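Methionine-binding protein (Coxiella burnetii, PDB 3TQW) binds methionine and probably delivers it, as a periplasmic substrate-binding protein, to an ABC transporter. Local coordinates at residues Thr15-Val20 with Lys231-Gly236; Val20-Ala25 with Val33-Phe38; Thr94-Leu99 with Val166-Ile171; Glu205-Lys208 with Arg212-Gln215. One frame throughout, in Å; residues are numbered along the deposited sequence.

Interactions 1 and 2 both use helix 13-29, share V20 and touch each other, since M18 CG lies 3.5 Å from I35 CD1. Interaction 1 sets that helix against helix 223-233; interaction 2 sets it against strand 33-38. Interaction 4 lies on the same side of the chain's centre as interaction 2, and interaction 3 on the opposite side from both, its own centre about 36 Å from that of interaction 2. All four are partly buried. Interactions 1 and 3 meet mainly through carbon, interaction 2 adds a lysine-to-carbonyl hydrogen bond and a bridging water at a sheet edge, and interaction 4 is the most exposed, with two exposed lysines and one buried leucine.

Interaction 1: Thr15-Val20 with Lys231-Gly236; sequences TQLMEV and KIFGDG
I232 meets Q16 and L17 where the last turn of helix 223-233 leans on helix 13-29, and the nearest CA pair, L17 and I232, is 7.6 Å apart. Followed outward from CB, the isoleucine divides its work. The branch CG2 stays with its own segment, 3.5 Å above one face of the F233 ring and displaced toward the rim. The other branch crosses the gap: CG1, anti to the carbonyl carbon (chi1 -61°), carries the chain on through an extended second torsion (160°) to CD1. That methyl ends 3.8 Å from the backbone N of L17 and 4.0 Å from CB of Q16, with CB of L17 a little farther away at 4.4 Å. It thus rests on the helix backbone itself. L17 CB also faces the edge of the F233 ring, 4.4 Å from CE2 and near the ring plane. No hydrogen bond joins the two segments. L17 also packs on V225 and A229, earlier in helix 223-233, while F233 touches P13 and E14 and meets the ring of pocket residue Y84, which places the F233 end of its helix near the methionine site. M18 and E19 of helix 13-29 pack instead on I35 of strand 33-38.

Interaction 2: Val20-Ala25 with Val33-Phe38; sequences VAKQVA and VNIITF
The beta-alpha-beta unit formed by strand 5-10, helix 13-29 and strand 33-38 packs its helix on its second strand here, through K22 and A25 against V33 and I35. Helix 20-25 and strand 33-38 run nearly antiparallel (165°), with their axes 8.8 Å apart at closest approach. K22 does most of the touching. Its extended aliphatic part passes I35, with CD 4.0 Å and CB 4.1 Å from the methyl CD1, and also runs past V33 O, which CD approaches to 3.5 Å. A bend at the last torsion (chi4 74°) then brings NZ onto that same oxygen, to which it donates at 2.7 Å, almost in line with the carbonyl (C=O...N 164°). Deeper in the contact, V33 CG2 meets A25 CB at 3.8 Å. A water links the two backbones, donating to K22 O at 2.7 Å and accepting from V33 N at 2.9 Å. Strand 33-38 is an outermost strand of its sheet, and N34 and I36 make the backbone bonds to strand 5-10. Both backbone polar groups of V33 are thereby satisfied from the helix side, the N-H by a water and the C=O by a lysine whose ammonium charge probably strengthens the bond.

Interaction 3: Thr94-Leu99 with Val166-Ile171; sequences TALTQL and VDLAAI
L96 and L99 reach from the loop 94-99 to L168, the first residue of strand 168-171, and D167 just before it. Neither loop leucine aims its CB squarely at the strand; each gets there by conformation, with CG anti to the carbonyl carbon and the second torsion extended. L168 adopts the other form, its CG anti to the backbone N (chi1 -167°), and meets L96 with the two side chains at about a right angle. L96 CD2 sits against both methyls of L168, 3.8 Å from CD2 and 4.0 Å from CD1. L99 spreads its two methyls over two residues: CD1 lies 4.3 Å from L168 CD2, and CD2 lies 3.8 Å from D167 CB. The aspartate thus offers its methylene to the leucine, while its OD2 is engaged by K104 N. Within the loop, Q98 OE1 accepts from T94 N (2.6 Å) and A95 N (3.0 Å), tying the end of the 3-10 segment 96-98 to the residues that lead into it. L99 and L168 also touch I105, placing the contact beside the N-terminal ends of the parallel strands 104-108 and 168-171, with antiparallel strand 87-89 on the other side of 168-171.

Interaction 4: Glu205-Lys208 with Arg212-Gln215; sequences EDDK and RLKQ
The backbone of D207 and K208 passes beside the first turns of helix 211-220 without bonding to residues 212-215, and the nearest CA pair, K208 with L213, stays 7.9 Å apart. Side chains bridge that gap at two points. L213 points its CB toward the loop, and its methyl CD1 meets D207 twice, 3.8 Å from CB and 3.9 Å from the carbonyl O, so the leucine lies against the base of the aspartate. The D207 carboxylate is engaged apart from this: OD2 forms a salt bridge with R204. At the second point K214 reaches across in a fully extended chain, CG anti to the carbonyl carbon (chi1 -69°) and all later torsions near 180°, which brings CE to 3.7 Å from K208 O. K208 itself turns its CB away from the helix. Its CG stands between the backbone N and carbonyl carbon (chi1 73°), and the chain runs back along its own segment to place NZ 3.0 Å from E205 OE2 in a salt bridge. L213, which also packs on I78 and V5, is the buried member of the contact; both lysines are exposed. The chemistry is therefore divided: L213 supplies the apolar contact at D207, while at K208 the carbon next to the K214 ammonium, probably polarised by that charge, may be mildly attracted to the backbone oxygen.

Interaction 1: Thr15-Val20 with Lys231-Gly236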
loop_
_atom_site.group_PDB
_atom_site.type_symbol
_atom_site.label_atom_id
_atom_site.label_comp_id
_atom_site.label_asym_id
_atom_site.label_seq_id
_atom_site.Cartn_x
_atom_site.Cartn_y
_atom_site.Cartn_z
ATOM N N THR A 15 7.956 0.317 -8.454
ATOM C CA THR A 15 9.340 0.366 -8.889
ATOM C C THR A 15 9.432 1.068 -10.240
ATOM O O THR A 15 10.378 1.814 -10.488
ATOM C CB THR A 15 9.964 -1.045 -8.945
ATOM O OG1 THR A 15 10.092 -1.547 -7.606
ATOM C CG2 THR A 15 11.349 -1.006 -9.590
ATOM N N GLN A 16 8.445 0.844 -11.109
ATOM C CA GLN A 16 8.397 1.564 -12.385
ATOM C C GLN A 16 8.260 3.058 -12.135
ATOM O O GLN A 16 8.916 3.868 -12.785
ATOM C CB GLN A 16 7.238 1.079 -13.258
ATOM C CG GLN A 16 7.383 -0.357 -13.716
ATOM C CD GLN A 16 6.240 -0.812 -14.607
ATOM O OE1 GLN A 16 5.741 -1.923 -14.460
ATOM N NE2 GLN A 16 5.831 0.041 -15.541
ATOM N N LEU A 17 7.400 3.414 -11.188
ATOM C CA LEU A 17 7.224 4.808 -10.822
ATOM C C LEU A 17 8.561 5.380 -10.355
ATOM O O LEU A 17 8.958 6.479 -10.754
ATOM C CB LEU A 17 6.160 4.950 -9.727
ATOM C CG LEU A 17 5.839 6.396 -9.345
ATOM C CD1 LEU A 17 5.100 7.077 -10.492
ATOM C CD2 LEU A 17 5.016 6.456 -8.069
HETATM N N MSE A 18 9.264 4.629 -9.515
HETATM C CA MSE A 18 10.546 5.094 -8.997
HETATM C C MSE A 18 11.594 5.218 -10.107
HETATM O O MSE A 18 12.490 6.056 -10.028
HETATM C CB MSE A 18 11.055 4.186 -7.879
HETATM C CG MSE A 18 12.392 4.639 -7.280
HETATM SE SE MSE A 18 12.329 6.389 -6.390
HETATM C CE MSE A 18 11.285 5.882 -4.823
ATOM N N GLU A 19 11.478 4.395 -11.144
ATOM C CA GLU A 19 12.411 4.488 -12.268
ATOM C C GLU A 19 12.283 5.851 -12.947
ATOM O O GLU A 19 13.273 6.439 -13.372
ATOM C CB GLU A 19 12.181 3.379 -13.297
ATOM C CG GLU A 19 12.669 2.002 -12.875
ATOM C CD GLU A 19 14.173 1.815 -13.019
ATOM O OE1 GLU A 19 14.870 2.744 -13.491
ATOM O OE2 GLU A 19 14.655 0.722 -12.657
ATOM N N VAL A 20 11.057 6.347 -13.064
ATOM C CA VAL A 20 10.847 7.652 -13.662
ATOM C C VAL A 20 11.375 8.731 -12.718
ATOM O O VAL A 20 12.009 9.696 -13.146
ATOM C CB VAL A 20 9.361 7.897 -13.993
ATOM C CG1 VAL A 20 9.165 9.320 -14.520
ATOM C CG2 VAL A 20 8.880 6.878 -15.020
ATOM N N LYS A 231 -0.141 6.914 -16.136
ATOM C CA LYS A 231 -0.034 5.818 -17.096
ATOM C C LYS A 231 0.010 4.456 -16.396
ATOM O O LYS A 231 -0.542 3.478 -16.891
ATOM C CB LYS A 231 1.189 5.988 -17.998
ATOM C CG LYS A 231 1.222 7.288 -18.808
ATOM C CD LYS A 231 2.187 7.162 -19.978
ATOM C CE LYS A 231 2.772 8.506 -20.420
ATOM N NZ LYS A 231 1.865 9.664 -20.218
ATOM N N ILE A 232 0.666 4.401 -15.240
ATOM C CA ILE A 232 0.847 3.145 -14.523
ATOM C C ILE A 232 -0.377 2.777 -13.681
ATOM O O ILE A 232 -0.795 1.621 -13.660
ATOM C CB ILE A 232 2.106 3.196 -13.622
ATOM C CG1 ILE A 232 3.365 3.422 -14.471
ATOM C CG2 ILE A 232 2.238 1.919 -12.801
ATOM C CD1 ILE A 232 4.540 3.950 -13.673
ATOM N N PHE A 233 -0.954 3.768 -13.002
ATOM C CA PHE A 233 -2.008 3.525 -12.013
ATOM C C PHE A 233 -3.377 4.097 -12.384
ATOM O O PHE A 233 -4.387 3.774 -11.746
ATOM C CB PHE A 233 -1.601 4.104 -10.655
ATOM C CG PHE A 233 -0.361 3.487 -10.072
ATOM C CD1 PHE A 233 -0.423 2.278 -9.395
ATOM C CD2 PHE A 233 0.866 4.123 -10.189
ATOM C CE1 PHE A 233 0.724 1.705 -8.852
ATOM C CE2 PHE A 233 2.012 3.559 -9.647
ATOM C CZ PHE A 233 1.939 2.350 -8.975
ATOM N N GLY A 234 -3.416 4.960 -13.395
ATOM C CA GLY A 234 -4.642 5.670 -13.719
ATOM C C GLY A 234 -5.177 6.371 -12.484
ATOM O O GLY A 234 -4.408 6.927 -11.692
ATOM N N ASP A 235 -6.497 6.330 -12.307
ATOM C CA ASP A 235 -7.138 6.934 -11.142
ATOM C C ASP A 235 -6.803 6.197 -9.843
ATOM O O ASP A 235 -7.247 6.599 -8.769
ATOM C CB ASP A 235 -8.657 6.978 -11.328
ATOM C CG ASP A 235 -9.074 7.845 -12.502
ATOM O OD1 ASP A 235 -8.293 8.742 -12.887
ATOM O OD2 ASP A 235 -10.184 7.636 -13.037
ATOM N N GLY A 236 -6.027 5.123 -9.946
ATOM C CA GLY A 236 -5.686 4.314 -8.790
ATOM C C GLY A 236 -4.585 4.919 -7.938
ATOM O O GLY A 236 -4.292 4.419 -6.848
#

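Interaction 2: Val20-Ala25 with Val33-Phe38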
loop_
_atom_site.group_PDB
_atom_site.type_symbol
_atom_site.label_atom_id
_atom_site.label_comp_id
_atom_site.label_asym_id
_atom_site.label_seq_id
_atom_site.Cartn_x
_atom_site.Cartn_y
_atom_site.Cartn_z
ATOM N N VAL A 20 11.057 6.347 -13.064
ATOM C CA VAL A 20 10.847 7.652 -13.662
ATOM C C VAL A 20 11.375 8.731 -12.718
ATOM O O VAL A 20 12.009 9.696 -13.146
ATOM C CB VAL A 20 9.361 7.897 -13.993
ATOM C CG1 VAL A 20 9.165 9.320 -14.520
ATOM C CG2 VAL A 20 8.880 6.878 -15.020
ATOM N N ALA A 21 11.132 8.554 -11.428
ATOM C CA ALA A 21 11.631 9.510 -10.443
ATOM C C ALA A 21 13.156 9.566 -10.484
ATOM O O ALA A 21 13.755 10.634 -10.330
ATOM C CB ALA A 21 11.142 9.145 -9.053
ATOM N N LYS A 22 13.780 8.414 -10.709
ATOM C CA LYS A 22 15.238 8.324 -10.787
ATOM C C LYS A 22 15.790 9.116 -11.969
ATOM O O LYS A 22 16.849 9.749 -11.872
ATOM C CB LYS A 22 15.667 6.851 -10.863
ATOM C CG LYS A 22 17.051 6.592 -11.463
ATOM C CD LYS A 22 17.269 5.079 -11.615
ATOM C CE LYS A 22 18.501 4.754 -12.446
ATOM N NZ LYS A 22 19.759 5.011 -11.699
ATOM N N GLN A 23 15.076 9.079 -13.090
ATOM C CA GLN A 23 15.471 9.836 -14.263
ATOM C C GLN A 23 15.363 11.328 -13.993
ATOM O O GLN A 23 16.252 12.099 -14.355
ATOM C CB GLN A 23 14.590 9.475 -15.457
ATOM C CG GLN A 23 14.745 8.051 -15.948
ATOM C CD GLN A 23 13.563 7.619 -16.800
ATOM O OE1 GLN A 23 13.074 6.489 -16.684
ATOM N NE2 GLN A 23 13.085 8.525 -17.648
ATOM N N VAL A 24 14.255 11.733 -13.383
ATOM C CA VAL A 24 14.058 13.128 -13.010
ATOM C C VAL A 24 15.162 13.569 -12.051
ATOM O O VAL A 24 15.721 14.653 -12.193
ATOM C CB VAL A 24 12.680 13.337 -12.348
ATOM C CG1 VAL A 24 12.593 14.720 -11.680
ATOM C CG2 VAL A 24 11.573 13.163 -13.385
ATOM N N ALA A 25 15.474 12.712 -11.082
ATOM C CA ALA A 25 16.505 13.013 -10.098
ATOM C C ALA A 25 17.825 13.347 -10.792
ATOM O O ALA A 25 18.484 14.329 -10.445
ATOM C CB ALA A 25 16.681 11.847 -9.141
ATOM N N VAL A 33 20.475 8.073 -8.221
ATOM C CA VAL A 33 19.641 7.224 -7.385
ATOM C C VAL A 33 19.746 5.779 -7.849
ATOM O O VAL A 33 19.520 5.477 -9.017
ATOM C CB VAL A 33 18.175 7.647 -7.470
ATOM C CG1 VAL A 33 17.294 6.652 -6.715
ATOM C CG2 VAL A 33 17.994 9.067 -6.927
ATOM N N ASN A 34 20.106 4.891 -6.932
ATOM C CA ASN A 34 20.145 3.465 -7.217
ATOM C C ASN A 34 18.945 2.770 -6.569
ATOM O O ASN A 34 18.793 2.794 -5.348
ATOM C CB ASN A 34 21.458 2.866 -6.709
ATOM C CG ASN A 34 21.618 1.398 -7.080
ATOM O OD1 ASN A 34 20.894 0.874 -7.926
ATOM N ND2 ASN A 34 22.582 0.731 -6.448
ATOM N N ILE A 35 18.087 2.170 -7.388
ATOM C CA ILE A 35 16.872 1.531 -6.882
ATOM C C ILE A 35 17.159 0.099 -6.426
ATOM O O ILE A 35 17.661 -0.717 -7.198
ATOM C CB ILE A 35 15.749 1.528 -7.952
ATOM C CG1 ILE A 35 15.400 2.963 -8.346
ATOM C CG2 ILE A 35 14.519 0.782 -7.441
ATOM C CD1 ILE A 35 14.526 3.077 -9.573
ATOM N N ILE A 36 16.850 -0.192 -5.166
ATOM C CA ILE A 36 17.003 -1.540 -4.617
ATOM C C ILE A 36 15.615 -2.148 -4.392
ATOM O O ILE A 36 14.845 -1.647 -3.571
ATOM C CB ILE A 36 17.773 -1.513 -3.285
ATOM C CG1 ILE A 36 19.086 -0.724 -3.443
ATOM C CG2 ILE A 36 18.044 -2.931 -2.788
ATOM C CD1 ILE A 36 20.002 -1.264 -4.527
ATOM N N THR A 37 15.281 -3.208 -5.125
ATOM C CA THR A 37 13.930 -3.762 -5.036
ATOM C C THR A 37 13.849 -4.874 -3.996
ATOM O O THR A 37 14.816 -5.604 -3.771
ATOM C CB THR A 37 13.427 -4.320 -6.381
ATOM O OG1 THR A 37 14.292 -5.378 -6.803
ATOM C CG2 THR A 37 13.392 -3.238 -7.449
ATOM N N PHE A 38 12.680 -4.998 -3.383
ATOM C CA PHE A 38 12.409 -6.034 -2.402
ATOM C C PHE A 38 11.109 -6.735 -2.770
ATOM O O PHE A 38 10.377 -6.271 -3.649
ATOM C CB PHE A 38 12.315 -5.412 -1.003
ATOM C CG PHE A 38 13.589 -4.784 -0.549
ATOM C CD1 PHE A 38 14.536 -5.531 0.138
ATOM C CD2 PHE A 38 13.865 -3.457 -0.832
ATOM C CE1 PHE A 38 15.728 -4.956 0.540
ATOM C CE2 PHE A 38 15.056 -2.882 -0.430
ATOM C CZ PHE A 38 15.984 -3.632 0.260
HETATM O O HOH W 1 19.174 9.270 -10.533
#

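Interaction 3: Thr94-Leu99 with Val166-Ile171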
loop_
_atom_site.group_PDB
_atom_site.type_symbol
_atom_site.label_atom_id
_atom_site.label_comp_id
_atom_site.label_asym_id
_atom_site.label_seq_id
_atom_site.Cartn_x
_atom_site.Cartn_y
_atom_site.Cartn_z
ATOM N N THR A 94 -20.040 -10.099 -9.186
ATOM C CA THR A 94 -19.915 -8.794 -9.829
ATOM C C THR A 94 -20.528 -7.702 -8.965
ATOM O O THR A 94 -20.309 -6.516 -9.202
ATOM C CB THR A 94 -20.609 -8.763 -11.205
ATOM O OG1 THR A 94 -21.987 -9.119 -11.049
ATOM C CG2 THR A 94 -19.944 -9.737 -12.164
ATOM N N ALA A 95 -21.311 -8.105 -7.970
ATOM C CA ALA A 95 -21.927 -7.148 -7.060
ATOM C C ALA A 95 -21.869 -7.669 -5.634
ATOM O O ALA A 95 -21.980 -8.870 -5.401
ATOM C CB ALA A 95 -23.367 -6.875 -7.469
ATOM N N LEU A 96 -21.698 -6.764 -4.678
ATOM C CA LEU A 96 -21.499 -7.165 -3.291
ATOM C C LEU A 96 -22.707 -7.888 -2.699
ATOM O O LEU A 96 -22.554 -8.750 -1.834
ATOM C CB LEU A 96 -21.112 -5.960 -2.431
ATOM C CG LEU A 96 -19.709 -5.396 -2.672
ATOM C CD1 LEU A 96 -19.497 -4.119 -1.869
ATOM C CD2 LEU A 96 -18.643 -6.437 -2.330
ATOM N N THR A 97 -23.905 -7.544 -3.165
ATOM C CA THR A 97 -25.117 -8.188 -2.660
ATOM C C THR A 97 -25.163 -9.683 -2.981
ATOM O O THR A 97 -25.887 -10.438 -2.335
ATOM C CB THR A 97 -26.406 -7.500 -3.174
ATOM O OG1 THR A 97 -26.377 -7.412 -4.606
ATOM C CG2 THR A 97 -26.532 -6.102 -2.589
ATOM N N GLN A 98 -24.383 -10.109 -3.970
ATOM C CA GLN A 98 -24.358 -11.516 -4.370
ATOM C C GLN A 98 -23.719 -12.444 -3.330
ATOM O O GLN A 98 -23.833 -13.666 -3.435
ATOM C CB GLN A 98 -23.642 -11.684 -5.713
ATOM C CG GLN A 98 -24.285 -10.937 -6.871
ATOM C CD GLN A 98 -23.580 -11.191 -8.190
ATOM O OE1 GLN A 98 -22.387 -10.925 -8.332
ATOM N NE2 GLN A 98 -24.315 -11.720 -9.161
ATOM N N LEU A 99 -23.037 -11.875 -2.339
ATOM C CA LEU A 99 -22.372 -12.691 -1.323
ATOM C C LEU A 99 -23.356 -13.607 -0.611
ATOM O O LEU A 99 -24.387 -13.158 -0.122
ATOM C CB LEU A 99 -21.653 -11.816 -0.297
ATOM C CG LEU A 99 -20.306 -11.244 -0.734
ATOM C CD1 LEU A 99 -19.785 -10.271 0.301
ATOM C CD2 LEU A 99 -19.307 -12.370 -0.984
ATOM N N VAL A 166 -11.619 -17.748 -2.687
ATOM C CA VAL A 166 -12.453 -16.908 -1.835
ATOM C C VAL A 166 -13.463 -16.166 -2.687
ATOM O O VAL A 166 -13.334 -16.111 -3.907
ATOM C CB VAL A 166 -11.621 -15.902 -1.021
ATOM C CG1 VAL A 166 -10.622 -16.646 -0.133
ATOM C CG2 VAL A 166 -10.899 -14.930 -1.958
ATOM N N ASP A 167 -14.470 -15.597 -2.037
ATOM C CA ASP A 167 -15.535 -14.920 -2.753
ATOM C C ASP A 167 -15.231 -13.447 -2.980
ATOM O O ASP A 167 -15.813 -12.822 -3.861
ATOM C CB ASP A 167 -16.848 -15.095 -1.995
ATOM C CG ASP A 167 -17.198 -16.553 -1.800
ATOM O OD1 ASP A 167 -17.534 -17.204 -2.805
ATOM O OD2 ASP A 167 -17.110 -17.054 -0.658
ATOM N N LEU A 168 -14.309 -12.910 -2.186
ATOM C CA LEU A 168 -13.990 -11.484 -2.207
ATOM C C LEU A 168 -12.651 -11.277 -1.512
ATOM O O LEU A 168 -12.355 -11.946 -0.523
ATOM C CB LEU A 168 -15.068 -10.695 -1.458
ATOM C CG LEU A 168 -15.072 -9.174 -1.627
ATOM C CD1 LEU A 168 -15.522 -8.825 -3.042
ATOM C CD2 LEU A 168 -15.974 -8.509 -0.594
ATOM N N ALA A 169 -11.838 -10.357 -2.019
ATOM C CA ALA A 169 -10.556 -10.076 -1.381
ATOM C C ALA A 169 -10.245 -8.590 -1.406
ATOM O O ALA A 169 -10.470 -7.916 -2.412
ATOM C CB ALA A 169 -9.433 -10.873 -2.051
ATOM N N ALA A 170 -9.745 -8.085 -0.283
ATOM C CA ALA A 170 -9.203 -6.736 -0.218
ATOM C C ALA A 170 -7.729 -6.830 -0.586
ATOM O O ALA A 170 -6.965 -7.522 0.087
ATOM C CB ALA A 170 -9.361 -6.173 1.188
ATOM N N ILE A 171 -7.326 -6.154 -1.658
ATOM C CA ILE A 171 -5.966 -6.292 -2.178
ATOM C C ILE A 171 -5.278 -4.936 -2.346
ATOM O O ILE A 171 -5.855 -4.005 -2.904
ATOM C CB ILE A 171 -5.978 -7.023 -3.541
ATOM C CG1 ILE A 171 -6.760 -8.342 -3.438
ATOM C CG2 ILE A 171 -4.548 -7.242 -4.063
ATOM C CD1 ILE A 171 -6.827 -9.134 -4.744
#

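Interaction 4: Glu205-Lys208 with Arg212-Gln215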
loop_
_atom_site.group_PDB
_atom_site.type_symbol
_atom_site.label_atom_id
_atom_site.label_comp_id
_atom_site.label_asym_id
_atom_site.label_seq_id
_atom_site.Cartn_x
_atom_site.Cartn_y
_atom_site.Cartn_z
ATOM N N GLU A 205 16.155 8.306 11.092
ATOM C CA GLU A 205 15.976 9.496 11.917
ATOM C C GLU A 205 17.133 10.486 11.782
ATOM O O GLU A 205 16.917 11.687 11.642
ATOM C CB GLU A 205 15.799 9.087 13.382
ATOM C CG GLU A 205 16.099 10.191 14.383
ATOM C CD GLU A 205 15.115 11.338 14.301
ATOM O OE1 GLU A 205 14.023 11.145 13.726
ATOM O OE2 GLU A 205 15.437 12.433 14.811
ATOM N N ASP A 206 18.361 9.983 11.826
ATOM C CA ASP A 206 19.536 10.847 11.733
ATOM C C ASP A 206 19.670 11.552 10.379
ATOM O O ASP A 206 20.392 12.543 10.264
ATOM C CB ASP A 206 20.809 10.062 12.046
ATOM C CG ASP A 206 20.958 9.760 13.527
ATOM O OD1 ASP A 206 20.294 10.434 14.344
ATOM O OD2 ASP A 206 21.746 8.854 13.873
ATOM N N ASP A 207 18.969 11.048 9.364
ATOM C CA ASP A 207 19.080 11.604 8.014
ATOM C C ASP A 207 17.887 12.456 7.597
ATOM O O ASP A 207 17.745 12.776 6.416
ATOM C CB ASP A 207 19.245 10.481 6.978
ATOM C CG ASP A 207 20.524 9.689 7.158
ATOM O OD1 ASP A 207 21.473 10.208 7.778
ATOM O OD2 ASP A 207 20.586 8.545 6.659
ATOM N N LYS A 208 17.016 12.808 8.536
ATOM C CA LYS A 208 15.766 13.479 8.164
ATOM C C LYS A 208 15.971 14.829 7.467
ATOM O O LYS A 208 15.098 15.287 6.727
ATOM C CB LYS A 208 14.859 13.657 9.382
ATOM C CG LYS A 208 15.343 14.726 10.328
ATOM C CD LYS A 208 14.326 15.015 11.415
ATOM C CE LYS A 208 14.648 14.245 12.676
ATOM N NZ LYS A 208 14.160 14.965 13.890
ATOM N N ARG A 212 19.659 15.614 -0.130
ATOM C CA ARG A 212 19.527 14.687 -1.257
ATOM C C ARG A 212 18.308 13.779 -1.101
ATOM O O ARG A 212 17.637 13.447 -2.080
ATOM C CB ARG A 212 20.800 13.861 -1.422
ATOM C CG ARG A 212 22.047 14.703 -1.587
ATOM C CD ARG A 212 23.264 13.927 -1.132
ATOM N NE ARG A 212 23.688 12.956 -2.128
ATOM C CZ ARG A 212 24.361 11.847 -1.846
ATOM N NH1 ARG A 212 24.673 11.560 -0.591
ATOM N NH2 ARG A 212 24.714 11.018 -2.821
ATOM N N LEU A 213 18.026 13.367 0.130
ATOM C CA LEU A 213 16.826 12.575 0.393
ATOM C C LEU A 213 15.549 13.412 0.231
ATOM O O LEU A 213 14.540 12.924 -0.284
ATOM C CB LEU A 213 16.900 11.922 1.777
ATOM C CG LEU A 213 18.162 11.077 1.985
ATOM C CD1 LEU A 213 18.194 10.427 3.365
ATOM C CD2 LEU A 213 18.273 10.021 0.887
ATOM N N LYS A 214 15.595 14.670 0.661
ATOM C CA LYS A 214 14.484 15.592 0.436
ATOM C C LYS A 214 14.248 15.813 -1.058
ATOM O O LYS A 214 13.114 15.963 -1.501
ATOM C CB LYS A 214 14.741 16.939 1.114
ATOM C CG LYS A 214 14.714 16.907 2.637
ATOM C CD LYS A 214 14.850 18.322 3.196
ATOM C CE LYS A 214 14.767 18.344 4.712
ATOM N NZ LYS A 214 14.894 19.731 5.251
ATOM N N GLN A 215 15.327 15.841 -1.832
ATOM C CA GLN A 215 15.212 15.997 -3.283
ATOM C C GLN A 215 14.497 14.821 -3.950
ATOM O O GLN A 215 13.823 14.994 -4.961
ATOM C CB GLN A 215 16.585 16.249 -3.909
ATOM C CG GLN A 215 17.103 17.641 -3.611
ATOM C CD GLN A 215 18.586 17.786 -3.905
ATOM O OE1 GLN A 215 19.194 16.914 -4.519
ATOM N NE2 GLN A 215 19.174 18.880 -3.447
#